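Local coordinates for protein methyl-accepting/DNA response regulator (Bacillus cereus, PDB 3D6W) that probably binds DNA through its LytTR domain, the part crystallised here, as the output end of a putative response regulator, at residues A[20-24]-A[89-93]; A[46-50]-A[60-66]; A[1-5]-A[16-21]. One frame throughout, in Å; residues are numbered along the deposited sequence.

How the contacts relate
All three contacts belong to one compact LytTR domain, their centres 13 to 16 Å apart. Contact 3 comes first along the chain, pairing strands 4-8 and 13-17 of the N-terminal hairpin. It shares Lys20 and Val21 with contact 1, which joins strand 21-27 to strand 92-95 of the three-stranded sheet. Contact 2, nested inside the loop that contact 1 closes, sets helix 46-52 against strands 58-62 and 65-68. Strands 21-27 and 65-68 are neighbours in the five-stranded sheet, where Leu24 N lies 2.7 Å from Ile66 O, a probable hydrogen bond. Phe49 packs on Val5. Hairpin, helix and both larger sheets are thus joined into one domain that probably binds DNA.

Contact 1: residues A[20-24]-A[89-93]; sequences KVMYL and NGERV
The Tyr23 ring takes Val93 over one face and the carboxylate of Glu91 at its edge. Val93 CG2 lies 4.3 Å from the centroid of the Tyr23 ring and 19° off its normal, a CH-pi contact displaced toward the rim. At the edge, Glu91 CD is in the ring plane, but the carboxylate is turned 74° against the ring, so the two flat groups are far from coplanar. Tyr23 OH donates to Glu91 OE2 at 2.5 Å, a very short separation that at 2.40 Å resolution says little about bond strength. Tyr23 belongs to a classic beta bulge, in which it and Met22 both face Asn34 of strand 30-35; the contact thereby joins the five-stranded sheet of this LytTR domain to the three-stranded one. Glu91 is positioned from its own segment. Asn89 ND2 gives a 2.7 Å bond to Glu91 OE1, which accepts on its anti lone pair and lies in the plane of the Asn89 amide. Asn89 OD1 receives Glu91 N at 2.9 Å, closing an Asx turn; chi1 of 75° sets the amide between its backbone N and carbonyl carbon, where it can reach forward to that N-H. The selenomethionine at Met22 crosses this amide obliquely, with SE 3.4 Å from Asn89 ND2. Its terminal CE, bent at chi3, approaches Glu91 OE1 at 3.6 Å.

Contact 2: residues A[46-50]-A[60-66]; sequences LQEFE and RCHRSFI. With FMT (formic acid), chain E.
Leu46 and Ile66 form the close-packed side of a contact in which helix 46-52 lies against the antiparallel strands 58-62 and 65-68 of the LytTR domain, the axis of segment 46-50 running at 151° to that of 60-62. Their side chains run antiparallel, side by side, Leu46 CD2 being 4.0 Å from Ile66 CD1, while Leu46 CD1 packs on the turn backbone, 3.4 Å from Ser64 C. Toward the more exposed side the contact turns polar. Arg60 NH1 bonds Glu50 OE1 at 2.7 Å in a salt bridge, coming from above the carboxylate, with the two planes 89° apart. A water bridges Glu50 OE2 and Arg60 N, and at the exposed turn Arg63 N donates to a formate, probably from the crystallisation liquor. Bent at chi2 (83°), Arg60 curls back so that the edge of its guanidinium faces the type I turn 62-65; NE and NH2 donate to His62 O and Arg63 O respectively, which with the salt bridge should fix the rotation of the group. Leu46 CB covers one guanidinium face. His62 O accepts twice, from Arg60 NE at 3.1 Å and Phe65 N at 3.1 Å, the donors arriving from opposite faces of its carbonyl plane.

Contact 3: residues A[1-5]-A[16-21]; sequences GKSVV and VPFSKV. With EDO (1,2-ethanediol), chain D.
Val5 and Val16 make an antiparallel hydrogen-bonded pair in the beta hairpin of strands 4-8 and 13-17. Val5 N donates to Val16 O and Val16 N to Val5 O, both at 2.8 Å with N-H...O angles near 157°. The adjoining pair, Val4 with Pro17, is non-hydrogen-bonded, as suits a proline nitrogen with no hydrogen; there Val4 CA instead lies 3.0 Å from Val16 O in a CA-H...O contact. Ser3 O takes Phe18 N at 3.1 Å, the donor standing 48° out of the carbonyl plane, which carries the pairing into the 3-10 turn 18-20. Phe18, with CG beside its backbone N (chi1 -71°), lays one ring face under the chain, Ser3 C being 3.9 Å above its centre. Ser3 N donates to an ethanediol, probably from the crystallisation liquor, itself held by Lys55 O and Asp56 O of the second subunit; Ser3 OG bonds the same Asp56 O. The backbone N and O of Val5 and Val16, Ser3 O and Phe18 N are thus satisfied across the two segments, whereas Ser3 N and OG reach outward: the chain leading into the hairpin faces the second subunit, where Val4 packs on Val69 of that subunit.

Contact 1: residues A[20-24]-A[89-93]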
ATOM      1  N   LYS A  20      -0.085   1.635  12.882  1.00 57.56           N
ATOM      2  CA  LYS A  20       0.259   2.528  13.940  1.00 56.87           C
ATOM      3  C   LYS A  20       0.403   1.834  15.293  1.00 55.79           C
ATOM      4  O   LYS A  20       0.799   2.458  16.294  1.00 55.89           O
ATOM      5  CB  LYS A  20      -0.800   3.629  14.043  1.00 58.50           C
ATOM      6  CG  LYS A  20      -1.017   4.400  12.753  1.00 61.62           C
ATOM      7  CD  LYS A  20      -0.420   5.789  12.767  1.00 67.10           C
ATOM      8  CE  LYS A  20      -1.501   6.887  13.069  1.00 72.31           C
ATOM      9  NZ  LYS A  20      -1.048   7.956  14.111  1.00 74.04           N
ATOM     10  N   VAL A  21       0.120   0.540  15.340  1.00 54.46           N
ATOM     11  CA  VAL A  21       0.365  -0.247  16.571  1.00 52.57           C
ATOM     12  C   VAL A  21       1.849  -0.644  16.645  1.00 50.97           C
ATOM     13  O   VAL A  21       2.363  -1.296  15.709  1.00 52.54           O
ATOM     14  CB  VAL A  21      -0.544  -1.508  16.633  1.00 53.00           C
ATOM     15  CG1 VAL A  21      -0.337  -2.303  17.967  1.00 50.20           C
ATOM     16  CG2 VAL A  21      -2.019  -1.085  16.413  1.00 53.32           C
HETATM   17  N   MSE A  22       2.508  -0.243  17.724  1.00 47.48           N
HETATM   18  CA  MSE A  22       3.918  -0.494  17.938  1.00 45.74           C
HETATM   19  C   MSE A  22       4.164  -1.851  18.622  1.00 46.12           C
HETATM   20  O   MSE A  22       5.050  -2.601  18.237  1.00 44.25           O
HETATM   21  CB  MSE A  22       4.520   0.637  18.796  1.00 44.28           C
HETATM   22  CG  MSE A  22       4.373   1.993  18.198  1.00 39.75           C
HETATM   23 SE   MSE A  22       5.159   3.479  19.164  0.65 34.59          SE
HETATM   24  CE  MSE A  22       4.129   3.152  20.778  1.00 31.49           C
ATOM     25  N   TYR A  23       3.377  -2.113  19.657  1.00 47.88           N
ATOM     26  CA  TYR A  23       3.407  -3.350  20.424  1.00 49.56           C
ATOM     27  C   TYR A  23       2.122  -3.519  21.278  1.00 50.94           C
ATOM     28  O   TYR A  23       1.288  -2.603  21.410  1.00 51.25           O
ATOM     29  CB  TYR A  23       4.698  -3.466  21.280  1.00 50.31           C
ATOM     30  CG  TYR A  23       4.806  -2.479  22.431  1.00 50.93           C
ATOM     31  CD1 TYR A  23       5.436  -1.258  22.271  1.00 49.91           C
ATOM     32  CD2 TYR A  23       4.293  -2.799  23.693  1.00 52.85           C
ATOM     33  CE1 TYR A  23       5.529  -0.387  23.302  1.00 50.30           C
ATOM     34  CE2 TYR A  23       4.362  -1.938  24.724  1.00 51.25           C
ATOM     35  CZ  TYR A  23       4.974  -0.713  24.535  1.00 52.04           C
ATOM     36  OH  TYR A  23       5.048   0.175  25.603  1.00 52.22           O
ATOM     37  N   LEU A  24       1.914  -4.736  21.751  1.00 51.88           N
ATOM     38  CA  LEU A  24       0.801  -5.044  22.637  1.00 52.72           C
ATOM     39  C   LEU A  24       1.443  -5.659  23.853  1.00 55.11           C
ATOM     40  O   LEU A  24       2.449  -6.373  23.732  1.00 55.39           O
ATOM     41  CB  LEU A  24      -0.237  -6.013  22.013  1.00 52.44           C
ATOM     42  CG  LEU A  24      -1.081  -5.577  20.813  1.00 51.64           C
ATOM     43  CD1 LEU A  24      -0.339  -5.729  19.464  1.00 51.46           C
ATOM     44  CD2 LEU A  24      -2.310  -6.379  20.738  1.00 51.70           C
ATOM     45  N   ASN A  89      10.136   4.957  18.794  1.00 48.07           N
ATOM     46  CA  ASN A  89       9.834   6.043  19.729  1.00 47.90           C
ATOM     47  C   ASN A  89      10.719   6.074  21.022  1.00 49.95           C
ATOM     48  O   ASN A  89      10.413   6.775  21.939  1.00 50.38           O
ATOM     49  CB  ASN A  89       8.376   5.931  20.137  1.00 45.44           C
ATOM     50  CG  ASN A  89       8.128   4.793  21.112  1.00 39.40           C
ATOM     51  OD1 ASN A  89       8.981   3.933  21.331  1.00 34.26           O
ATOM     52  ND2 ASN A  89       6.967   4.783  21.696  1.00 29.72           N
ATOM     53  N   GLY A  90      11.769   5.272  21.104  1.00 53.52           N
ATOM     54  CA  GLY A  90      12.658   5.207  22.265  1.00 54.20           C
ATOM     55  C   GLY A  90      12.333   4.130  23.286  1.00 56.18           C
ATOM     56  O   GLY A  90      13.072   3.980  24.282  1.00 57.36           O
ATOM     57  N   GLU A  91      11.221   3.404  23.112  1.00 56.93           N
ATOM     58  CA  GLU A  91      10.866   2.403  24.139  1.00 56.95           C
ATOM     59  C   GLU A  91      11.698   1.165  23.911  1.00 57.61           C
ATOM     60  O   GLU A  91      12.392   1.079  22.902  1.00 58.02           O
ATOM     61  CB  GLU A  91       9.398   2.044  24.149  1.00 56.78           C
ATOM     62  CG  GLU A  91       8.489   3.231  24.376  1.00 57.08           C
ATOM     63  CD  GLU A  91       7.050   2.783  24.530  1.00 57.47           C
ATOM     64  OE1 GLU A  91       6.212   3.234  23.754  1.00 58.86           O
ATOM     65  OE2 GLU A  91       6.753   1.953  25.420  1.00 59.86           O
ATOM     66  N   ARG A  92      11.669   0.232  24.858  1.00 57.41           N
ATOM     67  CA  ARG A  92      12.309  -1.065  24.639  1.00 57.56           C
ATOM     68  C   ARG A  92      11.344  -2.174  24.965  1.00 56.61           C
ATOM     69  O   ARG A  92      10.428  -2.005  25.761  1.00 55.30           O
ATOM     70  CB  ARG A  92      13.644  -1.234  25.403  1.00 57.51           C
ATOM     71  CG  ARG A  92      13.519  -1.225  26.942  1.00 58.70           C
ATOM     72  CD  ARG A  92      14.871  -1.259  27.653  1.00 57.48           C
ATOM     73  NE  ARG A  92      15.672  -0.108  27.251  1.00 59.27           N
ATOM     74  CZ  ARG A  92      15.577   1.120  27.769  1.00 57.86           C
ATOM     75  NH1 ARG A  92      14.731   1.393  28.751  1.00 59.25           N
ATOM     76  NH2 ARG A  92      16.360   2.078  27.314  1.00 52.87           N
ATOM     77  N   VAL A  93      11.560  -3.309  24.327  1.00 57.11           N
ATOM     78  CA  VAL A  93      10.705  -4.481  24.505  1.00 57.84           C
ATOM     79  C   VAL A  93      11.606  -5.686  24.585  1.00 58.17           C
ATOM     80  O   VAL A  93      12.516  -5.821  23.761  1.00 58.56           O
ATOM     81  CB  VAL A  93       9.701  -4.628  23.321  1.00 58.64           C
ATOM     82  CG1 VAL A  93       8.906  -5.925  23.454  1.00 58.11           C
ATOM     83  CG2 VAL A  93       8.767  -3.377  23.223  1.00 55.82           C
TER

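Contact 2: residues A[46-50]-A[60-66]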
ATOM      1  N   LEU A  46      -3.490 -11.954  24.084  1.00 60.97           N
ATOM      2  CA  LEU A  46      -2.371 -11.948  23.157  1.00 60.86           C
ATOM      3  C   LEU A  46      -2.447 -13.142  22.231  1.00 61.40           C
ATOM      4  O   LEU A  46      -1.996 -13.105  21.071  1.00 61.30           O
ATOM      5  CB  LEU A  46      -1.052 -11.934  23.920  1.00 60.45           C
ATOM      6  CG  LEU A  46      -0.651 -10.643  24.635  1.00 59.06           C
ATOM      7  CD1 LEU A  46       0.787 -10.759  25.013  1.00 56.63           C
ATOM      8  CD2 LEU A  46      -0.900  -9.350  23.801  1.00 56.73           C
ATOM      9  N   GLN A  47      -3.052 -14.206  22.740  1.00 62.21           N
ATOM     10  CA  GLN A  47      -3.282 -15.391  21.936  1.00 61.91           C
ATOM     11  C   GLN A  47      -4.265 -15.081  20.792  1.00 61.17           C
ATOM     12  O   GLN A  47      -4.016 -15.443  19.632  1.00 59.89           O
ATOM     13  CB  GLN A  47      -3.737 -16.554  22.823  1.00 61.58           C
ATOM     14  CG  GLN A  47      -3.764 -17.899  22.063  1.00 63.42           C
ATOM     15  CD  GLN A  47      -4.490 -19.017  22.823  1.00 64.22           C
ATOM     16  OE1 GLN A  47      -4.276 -20.197  22.562  1.00 70.90           O
ATOM     17  NE2 GLN A  47      -5.370 -18.644  23.730  1.00 65.38           N
ATOM     18  N   GLU A  48      -5.366 -14.403  21.121  1.00 61.05           N
ATOM     19  CA  GLU A  48      -6.334 -13.985  20.115  1.00 61.50           C
ATOM     20  C   GLU A  48      -5.746 -13.005  19.103  1.00 60.76           C
ATOM     21  O   GLU A  48      -5.915 -13.173  17.891  1.00 60.41           O
ATOM     22  CB  GLU A  48      -7.577 -13.409  20.763  1.00 61.77           C
ATOM     23  CG  GLU A  48      -8.433 -14.550  21.396  1.00 64.39           C
ATOM     24  CD  GLU A  48      -9.448 -14.121  22.486  1.00 63.87           C
ATOM     25  OE1 GLU A  48      -9.349 -13.030  23.112  1.00 63.24           O
ATOM     26  OE2 GLU A  48     -10.344 -14.955  22.721  1.00 68.21           O
ATOM     27  N   PHE A  49      -5.043 -11.997  19.583  1.00 60.08           N
ATOM     28  CA  PHE A  49      -4.332 -11.096  18.681  1.00 59.74           C
ATOM     29  C   PHE A  49      -3.338 -11.805  17.758  1.00 59.52           C
ATOM     30  O   PHE A  49      -3.170 -11.393  16.628  1.00 59.32           O
ATOM     31  CB  PHE A  49      -3.628  -9.972  19.453  1.00 59.41           C
ATOM     32  CG  PHE A  49      -4.502  -8.796  19.734  1.00 58.45           C
ATOM     33  CD1 PHE A  49      -4.916  -7.975  18.713  1.00 59.31           C
ATOM     34  CD2 PHE A  49      -4.903  -8.502  21.018  1.00 59.28           C
ATOM     35  CE1 PHE A  49      -5.728  -6.867  18.967  1.00 59.58           C
ATOM     36  CE2 PHE A  49      -5.701  -7.403  21.275  1.00 58.97           C
ATOM     37  CZ  PHE A  49      -6.108  -6.588  20.248  1.00 58.62           C
ATOM     38  N   GLU A  50      -2.671 -12.855  18.213  1.00 59.90           N
ATOM     39  CA  GLU A  50      -1.765 -13.577  17.320  1.00 60.98           C
ATOM     40  C   GLU A  50      -2.471 -14.172  16.097  1.00 60.69           C
ATOM     41  O   GLU A  50      -1.891 -14.309  15.023  1.00 61.09           O
ATOM     42  CB  GLU A  50      -1.060 -14.710  18.051  1.00 61.30           C
ATOM     43  CG  GLU A  50       0.126 -14.293  18.852  1.00 62.87           C
ATOM     44  CD  GLU A  50       0.971 -15.496  19.245  1.00 63.39           C
ATOM     45  OE1 GLU A  50       0.724 -16.005  20.356  1.00 62.18           O
ATOM     46  OE2 GLU A  50       1.860 -15.917  18.434  1.00 64.88           O
ATOM     47  N   ARG A  60       4.707 -12.436  18.326  1.00 56.09           N
ATOM     48  CA  ARG A  60       4.895 -12.792  19.717  1.00 55.43           C
ATOM     49  C   ARG A  60       6.375 -13.040  20.038  1.00 55.43           C
ATOM     50  O   ARG A  60       7.004 -13.956  19.515  1.00 54.84           O
ATOM     51  CB  ARG A  60       4.082 -14.030  20.076  1.00 55.35           C
ATOM     52  CG  ARG A  60       3.953 -14.245  21.574  1.00 54.80           C
ATOM     53  CD  ARG A  60       2.839 -13.417  22.165  1.00 54.03           C
ATOM     54  NE  ARG A  60       2.527 -13.838  23.528  1.00 54.40           N
ATOM     55  CZ  ARG A  60       1.639 -14.770  23.873  1.00 54.54           C
ATOM     56  NH1 ARG A  60       0.911 -15.409  22.969  1.00 53.75           N
ATOM     57  NH2 ARG A  60       1.432 -15.030  25.154  1.00 52.56           N
ATOM     58  N   CYS A  61       6.911 -12.208  20.935  1.00 55.76           N
ATOM     59  CA  CYS A  61       8.319 -12.258  21.291  1.00 55.48           C
ATOM     60  C   CYS A  61       8.577 -12.514  22.767  1.00 55.23           C
ATOM     61  O   CYS A  61       9.718 -12.599  23.188  1.00 55.26           O
ATOM     62  CB  CYS A  61       8.994 -10.961  20.846  1.00 55.58           C
ATOM     63  SG  CYS A  61       8.426  -9.493  21.662  1.00 53.65           S
ATOM     64  N   HIS A  62       7.513 -12.678  23.536  1.00 55.99           N
ATOM     65  CA  HIS A  62       7.580 -12.782  24.986  1.00 56.21           C
ATOM     66  C   HIS A  62       6.171 -13.180  25.377  1.00 56.71           C
ATOM     67  O   HIS A  62       5.254 -12.822  24.677  1.00 56.13           O
ATOM     68  CB  HIS A  62       7.934 -11.401  25.531  1.00 55.80           C
ATOM     69  CG  HIS A  62       8.239 -11.356  26.996  1.00 55.15           C
ATOM     70  ND1 HIS A  62       7.267 -11.479  27.965  1.00 55.71           N
ATOM     71  CD2 HIS A  62       9.396 -11.112  27.654  1.00 55.19           C
ATOM     72  CE1 HIS A  62       7.812 -11.323  29.155  1.00 57.18           C
ATOM     73  NE2 HIS A  62       9.101 -11.087  28.998  1.00 56.36           N
ATOM     74  N   ARG A  63       5.995 -13.905  26.486  1.00 58.44           N
ATOM     75  CA  ARG A  63       4.660 -14.315  26.976  1.00 59.37           C
ATOM     76  C   ARG A  63       3.738 -13.144  27.240  1.00 58.79           C
ATOM     77  O   ARG A  63       2.530 -13.313  27.305  1.00 59.46           O
ATOM     78  CB  ARG A  63       4.754 -15.201  28.246  1.00 60.11           C
ATOM     79  CG  ARG A  63       5.298 -14.512  29.502  1.00 62.74           C
ATOM     80  CD  ARG A  63       5.076 -15.334  30.806  1.00 65.11           C
ATOM     81  NE  ARG A  63       4.647 -14.374  31.832  1.00 73.56           N
ATOM     82  CZ  ARG A  63       3.442 -14.321  32.405  1.00 75.10           C
ATOM     83  NH1 ARG A  63       2.511 -15.235  32.172  1.00 78.37           N
ATOM     84  NH2 ARG A  63       3.179 -13.353  33.261  1.00 74.99           N
ATOM     85  N   SER A  64       4.315 -11.968  27.399  1.00 58.15           N
ATOM     86  CA  SER A  64       3.573 -10.744  27.705  1.00 58.67           C
ATOM     87  C   SER A  64       3.579  -9.677  26.576  1.00 58.50           C
ATOM     88  O   SER A  64       2.960  -8.627  26.746  1.00 59.59           O
ATOM     89  CB  SER A  64       4.160 -10.136  28.999  1.00 58.55           C
ATOM     90  OG  SER A  64       3.598 -10.761  30.169  1.00 60.29           O
ATOM     91  N   PHE A  65       4.235  -9.942  25.436  1.00 58.22           N
ATOM     92  CA  PHE A  65       4.375  -8.948  24.350  1.00 58.03           C
ATOM     93  C   PHE A  65       4.170  -9.494  22.970  1.00 56.70           C
ATOM     94  O   PHE A  65       4.704 -10.563  22.620  1.00 56.67           O
ATOM     95  CB  PHE A  65       5.773  -8.328  24.348  1.00 59.19           C
ATOM     96  CG  PHE A  65       6.047  -7.477  25.542  1.00 60.22           C
ATOM     97  CD1 PHE A  65       6.596  -8.030  26.693  1.00 63.71           C
ATOM     98  CD2 PHE A  65       5.733  -6.115  25.526  1.00 60.70           C
ATOM     99  CE1 PHE A  65       6.821  -7.210  27.861  1.00 61.83           C
ATOM    100  CE2 PHE A  65       5.963  -5.309  26.639  1.00 62.73           C
ATOM    101  CZ  PHE A  65       6.513  -5.863  27.811  1.00 61.68           C
ATOM    102  N   ILE A  66       3.412  -8.735  22.174  1.00 55.10           N
ATOM    103  CA  ILE A  66       3.455  -8.843  20.724  1.00 53.34           C
ATOM    104  C   ILE A  66       4.060  -7.529  20.158  1.00 53.38           C
ATOM    105  O   ILE A  66       3.636  -6.432  20.506  1.00 51.87           O
ATOM    106  CB  ILE A  66       2.072  -9.104  20.087  1.00 54.09           C
ATOM    107  CG1 ILE A  66       1.487 -10.450  20.549  1.00 50.40           C
ATOM    108  CG2 ILE A  66       2.174  -8.993  18.514  1.00 54.22           C
ATOM    109  CD1 ILE A  66       0.086 -10.637  20.167  1.00 50.41           C
TER
HETATM  110  C   FMT E 304       8.292 -16.094  28.622  1.00 46.32           C
HETATM  111  O1  FMT E 304       9.400 -16.502  29.043  1.00 47.22           O
HETATM  112  O2  FMT E 304       8.234 -15.449  27.554  1.00 45.29           O
HETATM  113  O   HOH W   1       3.773 -14.745  16.497  1.00 43.52           O

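Contact 3: residues A[1-5]-A[16-21]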
ATOM      1  N   GLY A   1      -9.357  -8.534   5.386  1.00 47.41           N
ATOM      2  CA  GLY A   1      -9.681  -9.055   6.770  1.00 47.11           C
ATOM      3  C   GLY A   1     -10.127  -7.963   7.723  1.00 47.07           C
ATOM      4  O   GLY A   1     -11.321  -7.654   7.815  1.00 46.94           O
ATOM      5  N   LYS A   2      -9.156  -7.403   8.443  1.00 46.92           N
ATOM      6  CA  LYS A   2      -9.375  -6.350   9.431  1.00 46.81           C
ATOM      7  C   LYS A   2      -8.167  -5.387   9.409  1.00 46.36           C
ATOM      8  O   LYS A   2      -7.067  -5.801   9.021  1.00 45.55           O
ATOM      9  CB  LYS A   2      -9.608  -6.957  10.835  1.00 47.31           C
ATOM     10  CG  LYS A   2     -11.101  -6.996  11.238  1.00 47.91           C
ATOM     11  CD  LYS A   2     -11.566  -8.243  11.976  1.00 47.60           C
ATOM     12  CE  LYS A   2     -13.057  -8.114  12.316  1.00 47.58           C
ATOM     13  NZ  LYS A   2     -13.629  -9.345  12.935  1.00 48.43           N
ATOM     14  N   SER A   3      -8.367  -4.114   9.774  1.00 45.40           N
ATOM     15  CA  SER A   3      -7.292  -3.124   9.586  1.00 45.73           C
ATOM     16  C   SER A   3      -7.168  -2.076  10.662  1.00 44.97           C
ATOM     17  O   SER A   3      -6.316  -1.220  10.563  1.00 43.15           O
ATOM     18  CB  SER A   3      -7.372  -2.445   8.184  1.00 45.39           C
ATOM     19  OG  SER A   3      -8.351  -1.415   8.087  1.00 44.69           O
ATOM     20  N   VAL A   4      -8.027  -2.148  11.666  1.00 46.52           N
ATOM     21  CA  VAL A   4      -7.982  -1.280  12.838  1.00 47.84           C
ATOM     22  C   VAL A   4      -8.160  -2.091  14.106  1.00 49.90           C
ATOM     23  O   VAL A   4      -8.817  -3.126  14.100  1.00 49.02           O
ATOM     24  CB  VAL A   4      -9.050  -0.122  12.801  1.00 48.00           C
ATOM     25  CG1 VAL A   4      -8.838   0.725  11.583  1.00 48.15           C
ATOM     26  CG2 VAL A   4     -10.457  -0.653  12.843  1.00 46.59           C
ATOM     27  N   VAL A   5      -7.509  -1.620  15.168  1.00 52.98           N
ATOM     28  CA  VAL A   5      -7.732  -2.090  16.535  1.00 55.45           C
ATOM     29  C   VAL A   5      -8.382  -0.938  17.322  1.00 56.86           C
ATOM     30  O   VAL A   5      -7.919   0.203  17.241  1.00 57.09           O
ATOM     31  CB  VAL A   5      -6.432  -2.469  17.268  1.00 54.97           C
ATOM     32  CG1 VAL A   5      -6.743  -3.491  18.402  1.00 54.63           C
ATOM     33  CG2 VAL A   5      -5.402  -3.015  16.310  1.00 54.64           C
ATOM     34  N   VAL A  16      -7.501   2.552  15.722  1.00 62.70           N
ATOM     35  CA  VAL A  16      -6.104   2.787  15.323  1.00 62.00           C
ATOM     36  C   VAL A  16      -5.785   1.771  14.198  1.00 61.36           C
ATOM     37  O   VAL A  16      -6.118   0.611  14.336  1.00 62.57           O
ATOM     38  CB  VAL A  16      -5.173   2.589  16.559  1.00 62.01           C
ATOM     39  CG1 VAL A  16      -3.706   2.847  16.212  1.00 61.62           C
ATOM     40  CG2 VAL A  16      -5.620   3.472  17.685  1.00 61.84           C
ATOM     41  N   PRO A  17      -5.183   2.199  13.087  1.00 60.41           N
ATOM     42  CA  PRO A  17      -4.768   1.251  12.069  1.00 60.25           C
ATOM     43  C   PRO A  17      -3.682   0.333  12.577  1.00 59.48           C
ATOM     44  O   PRO A  17      -2.873   0.749  13.401  1.00 60.87           O
ATOM     45  CB  PRO A  17      -4.162   2.131  10.954  1.00 59.73           C
ATOM     46  CG  PRO A  17      -4.395   3.487  11.308  1.00 60.45           C
ATOM     47  CD  PRO A  17      -4.822   3.583  12.731  1.00 61.22           C
ATOM     48  N   PHE A  18      -3.644  -0.891  12.096  1.00 59.09           N
ATOM     49  CA  PHE A  18      -2.595  -1.834  12.495  1.00 60.00           C
ATOM     50  C   PHE A  18      -1.199  -1.241  12.328  1.00 59.66           C
ATOM     51  O   PHE A  18      -0.311  -1.484  13.140  1.00 59.27           O
ATOM     52  CB  PHE A  18      -2.686  -3.154  11.707  1.00 60.36           C
ATOM     53  CG  PHE A  18      -3.867  -4.022  12.079  1.00 61.73           C
ATOM     54  CD1 PHE A  18      -4.567  -3.849  13.279  1.00 63.29           C
ATOM     55  CD2 PHE A  18      -4.252  -5.042  11.246  1.00 63.45           C
ATOM     56  CE1 PHE A  18      -5.649  -4.658  13.614  1.00 61.73           C
ATOM     57  CE2 PHE A  18      -5.333  -5.864  11.578  1.00 63.81           C
ATOM     58  CZ  PHE A  18      -6.033  -5.653  12.764  1.00 63.81           C
ATOM     59  N   SER A  19      -1.039  -0.440  11.281  1.00 59.39           N
ATOM     60  CA  SER A  19       0.237   0.170  10.937  1.00 59.03           C
ATOM     61  C   SER A  19       0.797   1.110  12.033  1.00 58.26           C
ATOM     62  O   SER A  19       1.994   1.335  12.099  1.00 59.05           O
ATOM     63  CB  SER A  19       0.077   0.911   9.588  1.00 58.56           C
ATOM     64  OG  SER A  19      -0.573   2.169   9.748  1.00 60.75           O
ATOM     65  N   LYS A  20      -0.085   1.635  12.882  1.00 57.56           N
ATOM     66  CA  LYS A  20       0.259   2.528  13.940  1.00 56.87           C
ATOM     67  C   LYS A  20       0.403   1.834  15.293  1.00 55.79           C
ATOM     68  O   LYS A  20       0.799   2.458  16.294  1.00 55.89           O
ATOM     69  CB  LYS A  20      -0.800   3.629  14.043  1.00 58.50           C
ATOM     70  CG  LYS A  20      -1.017   4.400  12.753  1.00 61.62           C
ATOM     71  CD  LYS A  20      -0.420   5.789  12.767  1.00 67.10           C
ATOM     72  CE  LYS A  20      -1.501   6.887  13.069  1.00 72.31           C
ATOM     73  NZ  LYS A  20      -1.048   7.956  14.111  1.00 74.04           N
ATOM     74  N   VAL A  21       0.120   0.540  15.340  1.00 54.46           N
ATOM     75  CA  VAL A  21       0.365  -0.247  16.571  1.00 52.57           C
ATOM     76  C   VAL A  21       1.849  -0.644  16.645  1.00 50.97           C
ATOM     77  O   VAL A  21       2.363  -1.296  15.709  1.00 52.54           O
ATOM     78  CB  VAL A  21      -0.544  -1.508  16.633  1.00 53.00           C
ATOM     79  CG1 VAL A  21      -0.337  -2.303  17.967  1.00 50.20           C
ATOM     80  CG2 VAL A  21      -2.019  -1.085  16.413  1.00 53.32           C
TER
HETATM   81  C1  EDO D 303     -13.624  -3.269  10.452  1.00 64.69           C
HETATM   82  O1  EDO D 303     -14.740  -3.933   9.802  1.00 63.80           O
HETATM   83  C2  EDO D 303     -12.599  -4.314  10.904  1.00 63.90           C
HETATM   84  O2  EDO D 303     -11.208  -3.918  10.738  1.00 62.54           O